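Local coordinates for DNA-binding protein (Sulfolobus solfataricus, PDB 3IRB) that is of unknown function but binds zinc and combines a zinc ribbon with an OB-fold, with a possible role in acyl-CoA binding, at residues G54-P59 against V75-D80. Numbering follows the deposited sequence. Where two conformers were deposited one is given.
Sequences GRIFVP and VEINKD
Ile56 and Val58 both make backbone hydrogen bonds to Glu114, whereas Val75 and Ile77, which face them, bond to Gly47 and Ile45. No hydrogen bond links 54-59 to 75-80, and the two segments meet through aliphatic branches alone. Strands 56-58 and 69-76 each pair antiparallel with strand 46-49, so they head the same general way on its two flanks, though their courses diverge. Ile56 and Val75 cross at a slant, as do Val58 and Ile77. Ile56 sends CG2, the branch anti to its backbone N, to CG2 of Val75 at 3.8 Å; the latter methyl lies between Val75's own backbone N and carbonyl carbon. Strands 46-49, 56-58 and 69-76 are consistent with the β-sheet of the rubredoxin-like zinc ribbon, one of the protein's two domains, and the Ile56 side chain stands about 10 Å from the zinc ion held by Cys50, Cys53, Cys64 and Cys67. Further along segment 75-80, Ile77 extends its CG1 arm (chi2 165°) so that CD1 reaches CB of Val58 at 3.8 Å and, more loosely, CG2 of Ile56 at 4.4 Å. Val58 CG2 is equally close in the conformer described, one of two. Ile77 also rests on Phe110 and Val58 on Ile113.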
loop_
_atom_site.group_PDB
_atom_site.type_symbol
_atom_site.label_atom_id
_atom_site.label_comp_id
_atom_site.label_asym_id
_atom_site.label_seq_id
_atom_site.Cartn_x
_atom_site.Cartn_y
_atom_site.Cartn_z
ATOM N N GLY A 54 12.201 -16.596 -5.631
ATOM C CA GLY A 54 11.289 -16.014 -6.591
ATOM C C GLY A 54 10.146 -15.184 -6.001
ATOM O O GLY A 54 9.341 -14.702 -6.755
ATOM N N ARG A 55 10.038 -15.055 -4.679
ATOM C CA ARG A 55 9.001 -14.193 -4.084
ATOM C C ARG A 55 9.179 -12.743 -4.530
ATOM O O ARG A 55 10.313 -12.232 -4.550
ATOM C CB ARG A 55 9.085 -14.262 -2.566
ATOM C CG ARG A 55 8.631 -15.598 -1.976
ATOM C CD ARG A 55 8.716 -15.540 -0.461
ATOM N NE ARG A 55 8.163 -16.730 0.170
ATOM C CZ ARG A 55 8.809 -17.881 0.324
ATOM N NH1 ARG A 55 10.056 -18.038 -0.119
ATOM N NH2 ARG A 55 8.183 -18.897 0.913
ATOM N N ILE A 56 8.056 -12.079 -4.839
ATOM C CA ILE A 56 8.042 -10.674 -5.166
ATOM C C ILE A 56 7.402 -9.929 -3.998
ATOM O O ILE A 56 6.361 -10.335 -3.545
ATOM C CB ILE A 56 7.260 -10.418 -6.466
ATOM C CG1 ILE A 56 7.942 -11.112 -7.655
ATOM C CG2 ILE A 56 7.196 -8.942 -6.746
ATOM C CD1 ILE A 56 7.105 -11.077 -8.963
ATOM N N PHE A 57 8.081 -8.889 -3.494
ATOM C CA PHE A 57 7.647 -8.166 -2.310
ATOM C C PHE A 57 7.231 -6.769 -2.699
ATOM O O PHE A 57 7.907 -6.111 -3.489
ATOM C CB PHE A 57 8.757 -8.030 -1.268
ATOM C CG PHE A 57 9.294 -9.340 -0.783
ATOM C CD1 PHE A 57 8.692 -9.988 0.292
ATOM C CD2 PHE A 57 10.362 -9.946 -1.431
ATOM C CE1 PHE A 57 9.156 -11.187 0.756
ATOM C CE2 PHE A 57 10.838 -11.164 -0.974
ATOM C CZ PHE A 57 10.236 -11.792 0.130
ATOM N N VAL A 58 6.145 -6.298 -2.099
ATOM C CA VAL A 58 5.744 -4.902 -2.231
ATOM C C VAL A 58 5.439 -4.382 -0.813
ATOM O O VAL A 58 4.822 -5.091 -0.029
ATOM C CB VAL A 58 4.533 -4.748 -3.182
ATOM C CG1 VAL A 58 3.235 -5.338 -2.572
ATOM C CG2 VAL A 58 4.374 -3.278 -3.614
ATOM N N PRO A 59 5.943 -3.178 -0.457
ATOM C CA PRO A 59 6.923 -2.359 -1.180
ATOM C C PRO A 59 8.239 -3.125 -1.341
ATOM O O PRO A 59 8.475 -4.122 -0.640
ATOM C CB PRO A 59 7.126 -1.133 -0.280
ATOM C CG PRO A 59 5.834 -1.071 0.543
ATOM C CD PRO A 59 5.442 -2.505 0.752
ATOM N N VAL A 75 11.188 -5.087 -9.844
ATOM C CA VAL A 75 10.198 -5.408 -10.874
ATOM C C VAL A 75 9.007 -4.468 -10.768
ATOM O O VAL A 75 8.619 -4.082 -9.670
ATOM C CB VAL A 75 9.719 -6.880 -10.794
ATOM C CG1 VAL A 75 10.895 -7.847 -10.973
ATOM C CG2 VAL A 75 9.050 -7.143 -9.507
ATOM N N GLU A 76 8.450 -4.084 -11.919
ATOM C CA GLU A 76 7.260 -3.255 -11.933
ATOM C C GLU A 76 6.043 -4.162 -11.755
ATOM O O GLU A 76 5.846 -5.105 -12.520
ATOM C CB GLU A 76 7.136 -2.448 -13.238
ATOM C CG GLU A 76 5.923 -1.490 -13.173
ATOM C CD GLU A 76 5.722 -0.605 -14.396
ATOM O OE1 GLU A 76 6.579 -0.604 -15.313
ATOM O OE2 GLU A 76 4.680 0.103 -14.402
ATOM N N ILE A 77 5.225 -3.846 -10.762
ATOM C CA ILE A 77 4.030 -4.601 -10.472
ATOM C C ILE A 77 2.890 -4.094 -11.367
ATOM O O ILE A 77 2.798 -2.914 -11.644
ATOM C CB ILE A 77 3.785 -4.514 -8.957
ATOM C CG1 ILE A 77 4.838 -5.416 -8.285
ATOM C CG2 ILE A 77 2.389 -4.980 -8.534
ATOM C CD1 ILE A 77 4.960 -5.178 -6.896
ATOM N N ASN A 78 2.053 -4.995 -11.857
ATOM C CA ASN A 78 0.881 -4.603 -12.636
ATOM C C ASN A 78 -0.149 -3.912 -11.755
ATOM O O ASN A 78 -0.913 -4.563 -11.012
ATOM C CB ASN A 78 0.245 -5.815 -13.320
ATOM C CG ASN A 78 -0.848 -5.429 -14.310
ATOM O OD1 ASN A 78 -1.410 -4.335 -14.258
ATOM N ND2 ASN A 78 -1.159 -6.346 -15.224
ATOM N N LYS A 79 -0.218 -2.596 -11.892
ATOM C CA LYS A 79 -1.090 -1.808 -11.033
ATOM C C LYS A 79 -2.566 -2.108 -11.298
ATOM O O LYS A 79 -3.392 -2.051 -10.379
ATOM C CB LYS A 79 -0.766 -0.296 -11.095
ATOM C CG LYS A 79 -0.146 0.229 -12.348
ATOM C CD LYS A 79 0.071 1.734 -12.255
ATOM C CE LYS A 79 0.446 2.313 -13.583
ATOM N NZ LYS A 79 0.165 3.764 -13.620
ATOM N N ASP A 80 -2.886 -2.509 -12.526
ATOM C CA ASP A 80 -4.237 -2.859 -12.869
ATOM C C ASP A 80 -4.773 -4.100 -12.156
ATOM O O ASP A 80 -5.946 -4.411 -12.300
ATOM C CB ASP A 80 -4.365 -3.075 -14.387
ATOM C CG ASP A 80 -4.017 -1.833 -15.206
ATOM O OD1 ASP A 80 -4.012 -0.699 -14.669
ATOM O OD2 ASP A 80 -3.755 -2.007 -16.420
#